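Local coordinates for SWD1-like protein (PDB 6E29), which probably serves as the WD40 beta-propeller subunit (Cps50, also called Swd1) of the COMPASS histone H3 methyltransferase complex, at residues R61-H66 / K90-L96; T192-N198 / S210-G216. One frame throughout, in Å; residues are numbered along the deposited sequence.

Contact 1: R61-H66 / K90-L96; sequences RKLRGH and KVILWDL
Leu63 lies flat against one face of the Trp94 indole. Its CB sits 3.6 Å from the centroid of the six-membered ring, 4° off the ring normal, in a CH-pi contact, while CD1 reaches the five-membered side and touches Trp94 CG at 3.7 Å. The first torsion of Leu63 (chi1 -46°) sets CG beside the backbone N and brings CD1 over the indole, with CD2 just outside the rim at CE3; CD1 also meets Leu96 CD2 at 3.9 Å. Ile92 CG2, from the tryptophan's own strand, lies over the opposite face. At the indole edge, in the ring plane, Gly65 N comes within 3.7 Å of Trp94 CH2. A CB on Gly65 would collide with both Trp94 CH2 and Ile92 CD1. A second CH-pi contact places Ile92 CD1 over a face of the His66 imidazole, 4.0 Å from its centroid.

Gly65-His66 and Trp94-Asp95 are the GH and WD dipeptides of a WD40 repeat. Characteristically, the histidine and tryptophan are joined through a serine: His66 NE2 and Trp94 NE1 both hydrogen-bond to Ser84 OG on strand 81-86. The contact joins strand 58-64, the outer strand of one blade, and the turn after it to strand 90-95 of the next.

Among polar contacts across the segments, Lys90 NZ donates to Gly65 O (2.9 Å), arriving almost in line with the carbonyl because the lysine chain bends at chi3 (67°). His66 ND1 is buried without a partner. At the far end Arg61 NH1 comes 3.0 Å from Leu96 O, but at an angle too poor for a hydrogen bond.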
loop_
_atom_site.group_PDB
_atom_site.type_symbol
_atom_site.label_atom_id
_atom_site.label_comp_id
_atom_site.label_asym_id
_atom_site.label_seq_id
_atom_site.Cartn_x
_atom_site.Cartn_y
_atom_site.Cartn_z
ATOM N N ARG B 61 -0.374 -1.725 23.166
ATOM C CA ARG B 61 1.046 -1.999 23.317
ATOM C C ARG B 61 1.854 -1.139 22.362
ATOM O O ARG B 61 1.346 -0.619 21.363
ATOM C CB ARG B 61 1.346 -3.481 23.114
ATOM C CG ARG B 61 0.810 -4.063 21.841
ATOM C CD ARG B 61 1.502 -5.398 21.533
ATOM N NE ARG B 61 1.809 -6.229 22.696
ATOM C CZ ARG B 61 0.964 -7.130 23.187
ATOM N NH1 ARG B 61 -0.217 -7.278 22.603
ATOM N NH2 ARG B 61 1.290 -7.890 24.219
ATOM N N LYS B 62 3.115 -0.950 22.735
ATOM C CA LYS B 62 4.096 -0.235 21.928
ATOM C C LYS B 62 5.201 -1.211 21.532
ATOM O O LYS B 62 5.762 -1.899 22.399
ATOM C CB LYS B 62 4.680 0.949 22.714
ATOM C CG LYS B 62 3.728 2.141 22.905
ATOM C CD LYS B 62 4.233 3.066 23.987
ATOM C CE LYS B 62 3.690 4.478 23.844
ATOM N NZ LYS B 62 2.205 4.471 23.740
ATOM N N LEU B 63 5.524 -1.247 20.229
ATOM C CA LEU B 63 6.526 -2.131 19.643
ATOM C C LEU B 63 7.684 -1.282 19.145
ATOM O O LEU B 63 7.505 -0.421 18.275
ATOM C CB LEU B 63 5.938 -2.955 18.491
ATOM C CG LEU B 63 4.570 -3.593 18.791
ATOM C CD1 LEU B 63 3.906 -4.037 17.488
ATOM C CD2 LEU B 63 4.705 -4.769 19.749
ATOM N N ARG B 64 8.865 -1.520 19.689
ATOM C CA ARG B 64 10.048 -0.746 19.318
ATOM C C ARG B 64 11.038 -1.714 18.689
ATOM O O ARG B 64 11.683 -2.507 19.378
ATOM C CB ARG B 64 10.598 0.010 20.540
ATOM C CG ARG B 64 9.467 0.733 21.316
ATOM C CD ARG B 64 9.952 1.810 22.287
ATOM N NE ARG B 64 9.041 2.004 23.416
ATOM C CZ ARG B 64 8.476 3.168 23.726
ATOM N NH1 ARG B 64 8.700 4.226 22.953
ATOM N NH2 ARG B 64 7.665 3.274 24.786
ATOM N N GLY B 65 11.118 -1.682 17.360
ATOM C CA GLY B 65 12.044 -2.536 16.655
ATOM C C GLY B 65 12.695 -1.756 15.543
ATOM O O GLY B 65 13.778 -2.106 15.072
ATOM N N HIS B 66 12.038 -0.699 15.100
ATOM C CA HIS B 66 12.618 0.162 14.081
ATOM C C HIS B 66 13.095 1.443 14.755
ATOM O O HIS B 66 12.604 1.828 15.829
ATOM C CB HIS B 66 11.591 0.521 12.981
ATOM C CG HIS B 66 10.884 -0.651 12.365
ATOM N ND1 HIS B 66 11.244 -1.174 11.139
ATOM C CD2 HIS B 66 9.807 -1.364 12.775
ATOM C CE1 HIS B 66 10.433 -2.171 10.835
ATOM N NE2 HIS B 66 9.566 -2.320 11.815
ATOM N N LYS B 90 14.327 -2.019 7.147
ATOM C CA LYS B 90 13.979 -3.217 7.890
ATOM C C LYS B 90 12.500 -3.557 7.744
ATOM O O LYS B 90 11.638 -2.679 7.581
ATOM C CB LYS B 90 14.320 -3.037 9.377
ATOM C CG LYS B 90 15.760 -2.628 9.629
ATOM C CD LYS B 90 16.010 -2.241 11.114
ATOM C CE LYS B 90 15.892 -3.406 12.081
ATOM N NZ LYS B 90 16.070 -2.955 13.504
ATOM N N VAL B 91 12.220 -4.854 7.792
ATOM C CA VAL B 91 10.865 -5.398 7.877
ATOM C C VAL B 91 10.826 -6.359 9.070
ATOM O O VAL B 91 11.721 -7.213 9.216
ATOM C CB VAL B 91 10.467 -6.130 6.579
ATOM C CG1 VAL B 91 9.124 -6.797 6.728
ATOM C CG2 VAL B 91 10.407 -5.163 5.401
ATOM N N ILE B 92 9.793 -6.234 9.908
ATOM C CA ILE B 92 9.656 -7.046 11.126
ATOM C C ILE B 92 8.257 -7.646 11.168
ATOM O O ILE B 92 7.272 -6.954 10.879
ATOM C CB ILE B 92 9.916 -6.207 12.399
ATOM C CG1 ILE B 92 11.376 -5.734 12.460
ATOM C CG2 ILE B 92 9.501 -6.968 13.672
ATOM C CD1 ILE B 92 11.647 -4.781 13.652
ATOM N N LEU B 93 8.169 -8.917 11.543
ATOM C CA LEU B 93 6.910 -9.590 11.805
ATOM C C LEU B 93 6.767 -9.712 13.310
ATOM O O LEU B 93 7.549 -10.429 13.959
ATOM C CB LEU B 93 6.820 -10.982 11.191
ATOM C CG LEU B 93 5.388 -11.503 11.397
ATOM C CD1 LEU B 93 4.437 -10.649 10.654
ATOM C CD2 LEU B 93 5.284 -12.904 10.886
ATOM N N TRP B 94 5.795 -8.975 13.855
ATOM C CA TRP B 94 5.471 -8.971 15.274
ATOM C C TRP B 94 4.445 -10.057 15.569
ATOM O O TRP B 94 3.494 -10.255 14.802
ATOM C CB TRP B 94 4.899 -7.602 15.694
ATOM C CG TRP B 94 5.821 -6.483 15.429
ATOM C CD1 TRP B 94 5.844 -5.678 14.326
ATOM C CD2 TRP B 94 6.899 -6.050 16.265
ATOM N NE1 TRP B 94 6.863 -4.754 14.428
ATOM C CE2 TRP B 94 7.524 -4.960 15.615
ATOM C CE3 TRP B 94 7.375 -6.452 17.528
ATOM C CZ2 TRP B 94 8.610 -4.274 16.176
ATOM C CZ3 TRP B 94 8.462 -5.777 18.078
ATOM C CH2 TRP B 94 9.070 -4.704 17.402
ATOM N N ASP B 95 4.625 -10.734 16.689
ATOM C CA ASP B 95 3.605 -11.597 17.267
ATOM C C ASP B 95 2.886 -10.779 18.355
ATOM O O ASP B 95 3.472 -10.448 19.397
ATOM C CB ASP B 95 4.261 -12.868 17.810
ATOM C CG ASP B 95 3.268 -13.879 18.378
ATOM O OD1 ASP B 95 2.054 -13.583 18.467
ATOM O OD2 ASP B 95 3.735 -14.983 18.744
ATOM N N LEU B 96 1.642 -10.391 18.075
ATOM C CA LEU B 96 0.883 -9.590 19.030
ATOM C C LEU B 96 0.300 -10.428 20.145
ATOM O O LEU B 96 -0.211 -9.858 21.117
ATOM C CB LEU B 96 -0.240 -8.846 18.330
ATOM C CG LEU B 96 0.261 -7.954 17.201
ATOM C CD1 LEU B 96 -0.894 -7.174 16.593
ATOM C CD2 LEU B 96 1.371 -7.032 17.682
#

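Contact 2: T192-N198 / S210-G216; sequences TTKGRLN and SEKIASG
Arg196 folds its guanidinium flat over the neighbouring strand, one face against the backbone at Glu211 C and Lys212 N. The bend at chi3 (73°) turns NE toward Ser210, and the bond NE to Ser210 OG (2.9 Å) is nearly straight at 169° and in the guanidinium plane. Ser210 OG in turn donates to Asn198 OD1 (2.8 Å), whose amide nitrogen is held by Ser150 O. Arg196 NH1 and Lys212 NZ both donate to one water, and Lys212 NZ also binds Lys194 O at 2.7 Å. A leucine in place of Arg196 would probably leave the water without one of its two donors and Ser210 OG without the donor it accepts from.

Backbone bonds fix the register. Strands 196-201 and 207-212 form an antiparallel hairpin of one propeller blade, with Leu197 and Glu211 as the hydrogen-bonded pair (Leu197 N to Glu211 O 2.9 Å). Beyond the strand end, Gly195 O takes two donors, Ile213 N (2.8 Å) and Ala214 N (3.1 Å). Gly195 ends the type I turn from Thr192; its positive phi of 71° suits glycine, and a CB there would strike Ala214 O. Thr192 OG1 accepts from Lys194 N, an ST turn, and from Arg196 N.

The apolar contact lies on the other face of the hairpin: Leu197 CB meets Ile213 CD1 at 3.8 Å, and Ile213 continues onto Ile218, Val232 and Phe242 of the next blade.

Because the water accepts from both groups and Lys194 O gives Lys212 NZ a second acceptor, the like charges of Arg196 and Lys212 are probably eased.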
loop_
_atom_site.group_PDB
_atom_site.type_symbol
_atom_site.label_atom_id
_atom_site.label_comp_id
_atom_site.label_asym_id
_atom_site.label_seq_id
_atom_site.Cartn_x
_atom_site.Cartn_y
_atom_site.Cartn_z
ATOM N N THR B 192 5.213 0.663 -11.016
ATOM C CA THR B 192 6.575 1.052 -11.295
ATOM C C THR B 192 6.710 2.551 -11.482
ATOM O O THR B 192 5.723 3.304 -11.580
ATOM C CB THR B 192 7.119 0.384 -12.569
ATOM O OG1 THR B 192 6.506 1.002 -13.718
ATOM C CG2 THR B 192 6.883 -1.146 -12.550
ATOM N N THR B 193 7.973 2.969 -11.549
ATOM C CA THR B 193 8.351 4.352 -11.811
ATOM C C THR B 193 7.942 4.812 -13.204
ATOM O O THR B 193 7.992 6.012 -13.490
ATOM C CB THR B 193 9.878 4.492 -11.665
ATOM O OG1 THR B 193 10.504 3.409 -12.389
ATOM C CG2 THR B 193 10.279 4.405 -10.226
ATOM N N LYS B 194 7.593 3.892 -14.086
ATOM C CA LYS B 194 7.242 4.237 -15.454
ATOM C C LYS B 194 5.738 4.135 -15.673
ATOM O O LYS B 194 5.274 4.104 -16.819
ATOM C CB LYS B 194 8.028 3.349 -16.438
ATOM C CG LYS B 194 9.559 3.575 -16.468
ATOM C CD LYS B 194 9.957 4.794 -17.311
ATOM C CE LYS B 194 11.468 4.999 -17.334
ATOM N NZ LYS B 194 11.927 5.616 -16.043
ATOM N N GLY B 195 4.972 4.095 -14.581
ATOM C CA GLY B 195 3.517 4.095 -14.630
ATOM C C GLY B 195 2.918 2.801 -15.147
ATOM O O GLY B 195 1.771 2.791 -15.623
ATOM N N ARG B 196 3.645 1.690 -15.021
ATOM C CA ARG B 196 3.123 0.414 -15.466
ATOM C C ARG B 196 2.584 -0.380 -14.286
ATOM O O ARG B 196 3.061 -0.246 -13.163
ATOM C CB ARG B 196 4.168 -0.439 -16.193
ATOM C CG ARG B 196 4.811 0.327 -17.386
ATOM C CD ARG B 196 5.670 -0.630 -18.173
ATOM N NE ARG B 196 4.855 -1.561 -18.946
ATOM C CZ ARG B 196 4.293 -1.236 -20.111
ATOM N NH1 ARG B 196 4.474 -0.015 -20.612
ATOM N NH2 ARG B 196 3.538 -2.115 -20.761
ATOM N N LEU B 197 1.532 -1.158 -14.557
ATOM C CA LEU B 197 1.035 -2.184 -13.633
ATOM C C LEU B 197 1.488 -3.547 -14.172
ATOM O O LEU B 197 1.135 -3.919 -15.293
ATOM C CB LEU B 197 -0.488 -2.085 -13.513
ATOM C CG LEU B 197 -1.249 -2.796 -12.363
ATOM C CD1 LEU B 197 -1.343 -4.283 -12.605
ATOM C CD2 LEU B 197 -0.568 -2.526 -11.023
ATOM N N ASN B 198 2.313 -4.252 -13.391
ATOM C CA ASN B 198 2.800 -5.595 -13.690
ATOM C C ASN B 198 1.964 -6.597 -12.926
ATOM O O ASN B 198 1.707 -6.387 -11.744
ATOM C CB ASN B 198 4.247 -5.805 -13.199
ATOM C CG ASN B 198 5.237 -4.995 -13.965
ATOM O OD1 ASN B 198 4.948 -4.613 -15.084
ATOM N ND2 ASN B 198 6.409 -4.746 -13.378
ATOM N N SER B 210 1.686 -6.776 -18.414
ATOM C CA SER B 210 2.152 -5.455 -18.029
ATOM C C SER B 210 1.447 -4.440 -18.912
ATOM O O SER B 210 1.323 -4.642 -20.123
ATOM C CB SER B 210 3.673 -5.346 -18.159
ATOM O OG SER B 210 4.149 -4.094 -17.729
ATOM N N GLU B 211 0.996 -3.349 -18.307
ATOM C CA GLU B 211 0.294 -2.327 -19.082
ATOM C C GLU B 211 0.598 -0.952 -18.495
ATOM O O GLU B 211 0.648 -0.791 -17.270
ATOM C CB GLU B 211 -1.212 -2.607 -19.090
ATOM C CG GLU B 211 -2.037 -1.436 -19.646
ATOM C CD GLU B 211 -3.537 -1.708 -19.657
ATOM O OE1 GLU B 211 -4.262 -1.011 -20.411
ATOM O OE2 GLU B 211 -3.986 -2.621 -18.907
ATOM N N LYS B 212 0.829 0.032 -19.355
ATOM C CA LYS B 212 1.059 1.389 -18.853
ATOM C C LYS B 212 -0.289 1.998 -18.506
ATOM O O LYS B 212 -1.099 2.252 -19.400
ATOM C CB LYS B 212 1.790 2.248 -19.880
ATOM C CG LYS B 212 1.888 3.693 -19.491
ATOM C CD LYS B 212 2.486 4.614 -20.581
ATOM C CE LYS B 212 3.557 5.455 -19.969
ATOM N NZ LYS B 212 4.576 4.539 -19.396
ATOM N N ILE B 213 -0.533 2.257 -17.211
ATOM C CA ILE B 213 -1.806 2.823 -16.782
ATOM C C ILE B 213 -1.693 4.244 -16.247
ATOM O O ILE B 213 -2.730 4.840 -15.922
ATOM C CB ILE B 213 -2.482 1.954 -15.702
ATOM C CG1 ILE B 213 -1.529 1.818 -14.505
ATOM C CG2 ILE B 213 -2.913 0.606 -16.325
ATOM C CD1 ILE B 213 -2.244 1.256 -13.193
ATOM N N ALA B 214 -0.495 4.799 -16.114
ATOM C CA ALA B 214 -0.374 6.149 -15.587
ATOM C C ALA B 214 0.785 6.841 -16.284
ATOM O O ALA B 214 1.636 6.206 -16.936
ATOM C CB ALA B 214 -0.196 6.124 -14.051
ATOM N N SER B 215 0.836 8.161 -16.148
ATOM C CA SER B 215 1.933 8.931 -16.718
ATOM C C SER B 215 2.883 9.498 -15.666
ATOM O O SER B 215 3.557 10.495 -15.929
ATOM C CB SER B 215 1.396 10.062 -17.587
ATOM O OG SER B 215 0.900 9.514 -18.787
ATOM N N GLY B 216 2.928 8.914 -14.472
ATOM C CA GLY B 216 4.079 9.142 -13.607
ATOM C C GLY B 216 4.410 7.920 -12.766
ATOM O O GLY B 216 4.008 6.803 -13.095
HETATM O O HOH W 1 6.051 1.969 -20.322
#

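The two contacts lie on opposite sides of the propeller's centre, their own centres 32 Å apart and nearest atoms about 18 Å apart, and share no strand. Contact 1 is the more buried and joins adjacent blades: side chains bridge backbones too far apart for sheet pairing, so aromatic faces and aliphatic groups dominate, with one direct hydrogen bond. Contact 2, partly buried, works chiefly inside a single blade, where paired backbones and a polar side-chain network reinforce each other and water takes part; its apolar side leads on toward the next blade. Both include a connection leaving the last strand of a blade, and in both a glycine permits close approach.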